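Local structure of exoenzyme S (Pseudomonas aeruginosa, 6GN8) at residues A55-H67 with V161-L174. The protein is a secreted toxin that probably stimulates GTP hydrolysis by host GTPases and, through the ADP-ribosyltransferase domain described here, probably ADP-ribosylates host proteins. The protein carries 2 engineered substitutions. Sequence-based numbering, arbitrary orientation.
Engineered in segment 161-174: Ala170 (natural residue Glu), Ala172 (natural residue Glu).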
ATOM      1  N   ALA C  55     -39.499  11.246  26.248  1.00 53.91           N
ATOM      2  CA  ALA C  55     -40.030  11.186  24.888  1.00 52.94           C
ATOM      3  C   ALA C  55     -39.275  10.198  24.026  1.00 56.77           C
ATOM      4  O   ALA C  55     -39.900   9.426  23.294  1.00 55.04           O
ATOM      5  CB  ALA C  55     -39.977  12.561  24.247  1.00 54.83           C
ATOM      6  N   GLU C  56     -37.933  10.198  24.137  1.00 54.69           N
ATOM      7  CA  GLU C  56     -37.029   9.336  23.372  1.00 52.71           C
ATOM      8  C   GLU C  56     -37.114   7.886  23.836  1.00 54.71           C
ATOM      9  O   GLU C  56     -37.187   6.987  23.005  1.00 52.83           O
ATOM     10  CB  GLU C  56     -35.587   9.864  23.482  1.00 55.08           C
ATOM     11  CG  GLU C  56     -35.394  11.147  22.706  1.00 62.09           C
ATOM     12  CD  GLU C  56     -34.342  12.109  23.214  1.00 85.85           C
ATOM     13  OE1 GLU C  56     -33.358  11.669  23.853  1.00 69.42           O
ATOM     14  OE2 GLU C  56     -34.518  13.323  22.972  1.00 84.43           O
ATOM     15  N   VAL C  57     -37.099   7.662  25.163  1.00 52.20           N
ATOM     16  CA  VAL C  57     -37.182   6.335  25.788  1.00 50.55           C
ATOM     17  C   VAL C  57     -38.535   5.692  25.408  1.00 53.08           C
ATOM     18  O   VAL C  57     -38.544   4.541  24.996  1.00 52.27           O
ATOM     19  CB  VAL C  57     -36.936   6.418  27.326  1.00 55.02           C
ATOM     20  CG1 VAL C  57     -37.223   5.089  28.026  1.00 53.95           C
ATOM     21  CG2 VAL C  57     -35.509   6.873  27.621  1.00 55.77           C
ATOM     22  N   MET C  58     -39.649   6.445  25.475  1.00 49.44           N
ATOM     23  CA  MET C  58     -40.962   5.917  25.065  1.00 47.90           C
ATOM     24  C   MET C  58     -41.005   5.647  23.546  1.00 49.68           C
ATOM     25  O   MET C  58     -41.506   4.598  23.144  1.00 49.72           O
ATOM     26  CB  MET C  58     -42.107   6.879  25.444  1.00 50.77           C
ATOM     27  CG  MET C  58     -42.300   7.087  26.949  1.00 54.51           C
ATOM     28  SD  MET C  58     -43.803   8.053  27.277  1.00 58.44           S
ATOM     29  CE  MET C  58     -43.344   9.645  26.614  1.00 55.74           C
ATOM     30  N   ALA C  59     -40.477   6.567  22.705  1.00 45.02           N
ATOM     31  CA  ALA C  59     -40.473   6.368  21.249  1.00 44.85           C
ATOM     32  C   ALA C  59     -39.645   5.126  20.827  1.00 47.63           C
ATOM     33  O   ALA C  59     -40.101   4.339  19.980  1.00 44.88           O
ATOM     34  CB  ALA C  59     -39.957   7.605  20.539  1.00 46.91           C
ATOM     35  N   LEU C  60     -38.430   4.955  21.430  1.00 44.55           N
ATOM     36  CA  LEU C  60     -37.542   3.819  21.168  1.00 41.98           C
ATOM     37  C   LEU C  60     -38.224   2.519  21.614  1.00 45.28           C
ATOM     38  O   LEU C  60     -38.131   1.525  20.905  1.00 45.60           O
ATOM     39  CB  LEU C  60     -36.171   4.006  21.868  1.00 41.71           C
ATOM     40  CG  LEU C  60     -35.218   5.080  21.277  1.00 44.80           C
ATOM     41  CD1 LEU C  60     -34.210   5.545  22.322  1.00 46.38           C
ATOM     42  CD2 LEU C  60     -34.462   4.569  20.061  1.00 40.86           C
ATOM     43  N   GLY C  61     -38.952   2.559  22.737  1.00 40.97           N
ATOM     44  CA  GLY C  61     -39.694   1.413  23.261  1.00 40.35           C
ATOM     45  C   GLY C  61     -40.857   0.987  22.389  1.00 44.40           C
ATOM     46  O   GLY C  61     -41.014  -0.195  22.068  1.00 42.61           O
ATOM     47  N   LEU C  62     -41.693   1.965  22.003  1.00 43.32           N
ATOM     48  CA  LEU C  62     -42.860   1.758  21.144  1.00 42.11           C
ATOM     49  C   LEU C  62     -42.415   1.122  19.830  1.00 46.47           C
ATOM     50  O   LEU C  62     -43.015   0.138  19.383  1.00 47.47           O
ATOM     51  CB  LEU C  62     -43.585   3.095  20.898  1.00 42.16           C
ATOM     52  CG  LEU C  62     -44.455   3.624  22.044  1.00 45.12           C
ATOM     53  CD1 LEU C  62     -44.681   5.087  21.894  1.00 44.78           C
ATOM     54  CD2 LEU C  62     -45.802   2.863  22.140  1.00 44.67           C
ATOM     55  N   TYR C  63     -41.326   1.644  19.246  1.00 41.84           N
ATOM     56  CA  TYR C  63     -40.746   1.094  18.019  1.00 40.94           C
ATOM     57  C   TYR C  63     -40.254  -0.328  18.262  1.00 44.34           C
ATOM     58  O   TYR C  63     -40.686  -1.230  17.560  1.00 45.62           O
ATOM     59  CB  TYR C  63     -39.579   1.995  17.504  1.00 42.17           C
ATOM     60  CG  TYR C  63     -38.755   1.394  16.377  1.00 42.15           C
ATOM     61  CD1 TYR C  63     -37.688   0.546  16.644  1.00 42.41           C
ATOM     62  CD2 TYR C  63     -39.017   1.717  15.044  1.00 43.08           C
ATOM     63  CE1 TYR C  63     -36.956  -0.036  15.619  1.00 43.26           C
ATOM     64  CE2 TYR C  63     -38.274   1.160  14.009  1.00 43.80           C
ATOM     65  CZ  TYR C  63     -37.240   0.283  14.302  1.00 51.94           C
ATOM     66  OH  TYR C  63     -36.509  -0.314  13.300  1.00 51.02           O
ATOM     67  N   THR C  64     -39.345  -0.528  19.233  1.00 40.81           N
ATOM     68  CA  THR C  64     -38.704  -1.828  19.458  1.00 40.17           C
ATOM     69  C   THR C  64     -39.723  -2.904  19.753  1.00 46.20           C
ATOM     70  O   THR C  64     -39.647  -3.975  19.143  1.00 47.99           O
ATOM     71  CB  THR C  64     -37.613  -1.740  20.534  1.00 44.43           C
ATOM     72  OG1 THR C  64     -36.728  -0.672  20.177  1.00 46.35           O
ATOM     73  CG2 THR C  64     -36.808  -3.026  20.657  1.00 41.66           C
ATOM     74  N   GLY C  65     -40.674  -2.610  20.636  1.00 41.81           N
ATOM     75  CA  GLY C  65     -41.698  -3.561  21.033  1.00 41.33           C
ATOM     76  C   GLY C  65     -42.641  -4.018  19.936  1.00 49.32           C
ATOM     77  O   GLY C  65     -42.931  -5.221  19.852  1.00 51.19           O
ATOM     78  N   ILE C  66     -43.165  -3.080  19.092  1.00 46.50           N
ATOM     79  CA  ILE C  66     -44.115  -3.512  18.059  1.00 46.97           C
ATOM     80  C   ILE C  66     -44.240  -2.586  16.834  1.00 50.64           C
ATOM     81  O   ILE C  66     -44.537  -3.074  15.742  1.00 51.14           O
ATOM     82  CB  ILE C  66     -45.524  -3.719  18.719  1.00 50.59           C
ATOM     83  CG1 ILE C  66     -46.435  -4.601  17.833  1.00 51.99           C
ATOM     84  CG2 ILE C  66     -46.201  -2.405  19.139  1.00 48.83           C
ATOM     85  CD1 ILE C  66     -47.506  -5.360  18.567  1.00 58.12           C
ATOM     86  N   HIS C  67     -44.080  -1.276  17.015  1.00 46.15           N
ATOM     87  CA  HIS C  67     -44.347  -0.309  15.945  1.00 45.16           C
ATOM     88  C   HIS C  67     -43.309  -0.266  14.853  1.00 45.87           C
ATOM     89  O   HIS C  67     -43.535   0.422  13.872  1.00 46.28           O
ATOM     90  CB  HIS C  67     -44.532   1.090  16.518  1.00 46.20           C
ATOM     91  CG  HIS C  67     -45.823   1.264  17.247  1.00 49.54           C
ATOM     92  ND1 HIS C  67     -45.943   0.939  18.582  1.00 51.28           N
ATOM     93  CD2 HIS C  67     -47.004   1.751  16.805  1.00 52.09           C
ATOM     94  CE1 HIS C  67     -47.190   1.222  18.917  1.00 50.82           C
ATOM     95  NE2 HIS C  67     -47.870   1.711  17.879  1.00 52.04           N
ATOM     96  N   VAL C 161     -31.074  -0.413  22.850  1.00 45.99           N
ATOM     97  CA  VAL C 161     -32.433  -0.315  23.410  1.00 44.93           C
ATOM     98  C   VAL C 161     -32.782  -1.527  24.297  1.00 50.09           C
ATOM     99  O   VAL C 161     -33.932  -1.671  24.703  1.00 51.39           O
ATOM    100  CB  VAL C 161     -33.488  -0.127  22.277  1.00 46.70           C
ATOM    101  CG1 VAL C 161     -33.304   1.206  21.567  1.00 46.17           C
ATOM    102  CG2 VAL C 161     -33.464  -1.274  21.277  1.00 45.49           C
ATOM    103  N   SER C 162     -31.779  -2.360  24.646  1.00 47.01           N
ATOM    104  CA  SER C 162     -31.973  -3.599  25.389  1.00 46.16           C
ATOM    105  C   SER C 162     -32.525  -3.380  26.792  1.00 49.10           C
ATOM    106  O   SER C 162     -33.213  -4.261  27.309  1.00 50.43           O
ATOM    107  CB  SER C 162     -30.700  -4.440  25.420  1.00 50.13           C
ATOM    108  OG  SER C 162     -29.615  -3.782  26.043  1.00 60.50           O
ATOM    109  N   GLY C 163     -32.315  -2.203  27.355  1.00 45.70           N
ATOM    110  CA  GLY C 163     -32.858  -1.839  28.664  1.00 44.62           C
ATOM    111  C   GLY C 163     -34.261  -1.269  28.580  1.00 48.89           C
ATOM    112  O   GLY C 163     -34.937  -1.129  29.607  1.00 52.46           O
ATOM    113  N   ILE C 164     -34.733  -0.943  27.360  1.00 41.60           N
ATOM    114  CA  ILE C 164     -36.087  -0.398  27.137  1.00 39.62           C
ATOM    115  C   ILE C 164     -37.038  -1.546  26.674  1.00 45.28           C
ATOM    116  O   ILE C 164     -38.101  -1.752  27.258  1.00 44.69           O
ATOM    117  CB  ILE C 164     -36.034   0.785  26.110  1.00 41.87           C
ATOM    118  CG1 ILE C 164     -34.945   1.844  26.492  1.00 42.73           C
ATOM    119  CG2 ILE C 164     -37.400   1.452  25.974  1.00 42.88           C
ATOM    120  CD1 ILE C 164     -34.436   2.816  25.345  1.00 41.40           C
ATOM    121  N   SER C 165     -36.656  -2.283  25.614  1.00 43.12           N
ATOM    122  CA  SER C 165     -37.466  -3.388  25.080  1.00 42.41           C
ATOM    123  C   SER C 165     -36.495  -4.495  24.649  1.00 46.72           C
ATOM    124  O   SER C 165     -35.461  -4.207  24.012  1.00 44.64           O
ATOM    125  CB  SER C 165     -38.375  -2.895  23.952  1.00 43.88           C
ATOM    126  OG  SER C 165     -39.174  -3.919  23.389  1.00 46.13           O
ATOM    127  N   ASN C 166     -36.756  -5.745  25.141  1.00 44.52           N
ATOM    128  CA  ASN C 166     -35.858  -6.891  24.983  1.00 43.49           C
ATOM    129  C   ASN C 166     -36.585  -8.227  24.843  1.00 47.39           C
ATOM    130  O   ASN C 166     -36.153  -9.226  25.427  1.00 47.07           O
ATOM    131  CB  ASN C 166     -34.891  -6.941  26.175  1.00 45.77           C
ATOM    132  CG  ASN C 166     -33.594  -7.701  25.954  1.00 58.94           C
ATOM    133  OD1 ASN C 166     -33.049  -7.772  24.848  1.00 44.32           O
ATOM    134  ND2 ASN C 166     -33.078  -8.297  27.019  1.00 51.51           N
ATOM    135  N   TYR C 167     -37.656  -8.278  24.021  1.00 43.82           N
ATOM    136  CA  TYR C 167     -38.320  -9.559  23.731  1.00 42.57           C
ATOM    137  C   TYR C 167     -37.285 -10.487  23.146  1.00 49.88           C
ATOM    138  O   TYR C 167     -36.481 -10.032  22.317  1.00 48.02           O
ATOM    139  CB  TYR C 167     -39.474  -9.408  22.719  1.00 40.04           C
ATOM    140  CG  TYR C 167     -40.761  -8.836  23.261  1.00 38.57           C
ATOM    141  CD1 TYR C 167     -41.539  -9.557  24.164  1.00 39.21           C
ATOM    142  CD2 TYR C 167     -41.257  -7.619  22.796  1.00 37.49           C
ATOM    143  CE1 TYR C 167     -42.752  -9.067  24.619  1.00 39.66           C
ATOM    144  CE2 TYR C 167     -42.475  -7.119  23.244  1.00 37.63           C
ATOM    145  CZ  TYR C 167     -43.214  -7.843  24.165  1.00 44.37           C
ATOM    146  OH  TYR C 167     -44.411  -7.368  24.632  1.00 40.49           O
ATOM    147  N   LYS C 168     -37.294 -11.777  23.588  1.00 48.99           N
ATOM    148  CA  LYS C 168     -36.419 -12.869  23.139  1.00 48.77           C
ATOM    149  C   LYS C 168     -34.945 -12.573  23.437  1.00 52.30           C
ATOM    150  O   LYS C 168     -34.040 -13.191  22.846  1.00 52.35           O
ATOM    151  CB  LYS C 168     -36.661 -13.161  21.646  1.00 50.72           C
ATOM    152  CG  LYS C 168     -37.986 -13.878  21.430  1.00 67.44           C
ATOM    153  CD  LYS C 168     -38.469 -13.838  19.996  1.00 78.63           C
ATOM    154  CE  LYS C 168     -39.756 -14.619  19.870  1.00 91.87           C
ATOM    155  NZ  LYS C 168     -40.517 -14.262  18.643  1.00104.23           N
ATOM    156  N   ASN C 169     -34.710 -11.645  24.398  1.00 48.39           N
ATOM    157  CA  ASN C 169     -33.398 -11.141  24.814  1.00 48.13           C
ATOM    158  C   ASN C 169     -32.537 -10.836  23.558  1.00 50.22           C
ATOM    159  O   ASN C 169     -31.363 -11.223  23.473  1.00 51.01           O
ATOM    160  CB  ASN C 169     -32.721 -12.118  25.785  1.00 47.74           C
ATOM    161  CG  ASN C 169     -31.414 -11.640  26.367  1.00 65.47           C
ATOM    162  OD1 ASN C 169     -31.271 -10.494  26.838  1.00 62.87           O
ATOM    163  ND2 ASN C 169     -30.432 -12.527  26.338  1.00 50.90           N
ATOM    164  N   ALA C 170     -33.136 -10.128  22.583  1.00 43.52           N
ATOM    165  CA  ALA C 170     -32.459  -9.816  21.315  1.00 42.68           C
ATOM    166  C   ALA C 170     -31.335  -8.784  21.469  1.00 48.20           C
ATOM    167  O   ALA C 170     -30.489  -8.690  20.589  1.00 50.11           O
ATOM    168  CB  ALA C 170     -33.474  -9.325  20.293  1.00 42.68           C
ATOM    169  N   LYS C 171     -31.309  -8.022  22.574  1.00 45.99           N
ATOM    170  CA  LYS C 171     -30.298  -6.992  22.866  1.00 47.12           C
ATOM    171  C   LYS C 171     -30.078  -6.151  21.590  1.00 50.34           C
ATOM    172  O   LYS C 171     -29.023  -6.211  20.948  1.00 50.66           O
ATOM    173  CB  LYS C 171     -28.987  -7.626  23.402  1.00 50.38           C
ATOM    174  CG  LYS C 171     -29.150  -8.504  24.665  1.00 52.63           C
ATOM    175  CD  LYS C 171     -27.844  -9.255  25.024  1.00 61.64           C
ATOM    176  CE  LYS C 171     -27.482 -10.352  24.036  1.00 66.21           C
ATOM    177  NZ  LYS C 171     -26.244 -11.076  24.413  1.00 77.65           N
ATOM    178  N   ALA C 172     -31.135  -5.435  21.185  1.00 45.17           N
ATOM    179  CA  ALA C 172     -31.135  -4.694  19.926  1.00 43.42           C
ATOM    180  C   ALA C 172     -30.306  -3.429  19.947  1.00 46.95           C
ATOM    181  O   ALA C 172     -30.277  -2.671  20.922  1.00 47.75           O
ATOM    182  CB  ALA C 172     -32.561  -4.359  19.510  1.00 43.10           C
ATOM    183  N   ILE C 173     -29.637  -3.212  18.839  1.00 43.46           N
ATOM    184  CA  ILE C 173     -28.903  -1.993  18.571  1.00 44.88           C
ATOM    185  C   ILE C 173     -29.524  -1.435  17.300  1.00 48.32           C
ATOM    186  O   ILE C 173     -29.565  -2.123  16.279  1.00 46.63           O
ATOM    187  CB  ILE C 173     -27.365  -2.140  18.539  1.00 48.33           C
ATOM    188  CG1 ILE C 173     -26.860  -2.443  19.977  1.00 50.03           C
ATOM    189  CG2 ILE C 173     -26.712  -0.845  17.982  1.00 49.27           C
ATOM    190  CD1 ILE C 173     -25.379  -2.662  20.170  1.00 61.42           C
ATOM    191  N   LEU C 174     -30.145  -0.250  17.423  1.00 45.12           N
ATOM    192  CA  LEU C 174     -30.819   0.411  16.311  1.00 43.95           C
ATOM    193  C   LEU C 174     -29.944   1.455  15.634  1.00 48.72           C
ATOM    194  O   LEU C 174     -29.337   2.290  16.299  1.00 49.60           O
ATOM    195  CB  LEU C 174     -32.130   1.077  16.764  1.00 43.27           C
ATOM    196  CG  LEU C 174     -33.060   0.282  17.663  1.00 46.03           C
ATOM    197  CD1 LEU C 174     -34.273   1.110  18.016  1.00 45.92           C
ATOM    198  CD2 LEU C 174     -33.463  -1.075  17.041  1.00 43.25           C
TER
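Thr64 and Val161 meet tip to tip, Val161 CG2 lying 3.5 Å from Thr64 OG1. Because Thr64 OG1 stands beside its own backbone N (chi1 -52°), it bends back along the helix and donates to Leu60 O over 2.7 Å. That carbonyl also accepts from Thr64 N, on the opposite face of its plane, and the hydroxyl is thus satisfied within the helix while meeting hydrocarbon outside. The methyl Thr64 CG2 turns instead to Ser165 CB, at 3.7 Å. Ile164 uses both branches: CG2 settles over the helix backbone, 3.4 Å from Val57 O and 3.6 Å from Gly61 CA, where the absence of a side chain permits the approach, while CD1 extends to Leu60. The side chains of Leu60 and Val161 cross obliquely, with Leu60 CD2 3.9 Å from Val161 CG1, while Leu60 and Leu174 slide past each other in opposite directions. Leu174 CD1 also touches the Tyr63 ring, 3.7 Å from CD1 of the tyrosine, whose OH bonds to Ser134 and Asn72.

No hydrogen bond joins the segments. Ser165 OG comes within 3.4 Å of Gly65 N, but the angle is poor and that N-H already serves Gly61 O. The loop entering strand 172-175 probably corresponds to the ADP-ribosylating turn-turn loop of this toxin family; Ala170 and Ala172, both engineered from Glu, have the spacing of its Glu-X-Glu motif. With no hydrogen bond between them, residues 161-165 and Leu174 lie against helix 54-77 mainly by apolar packing.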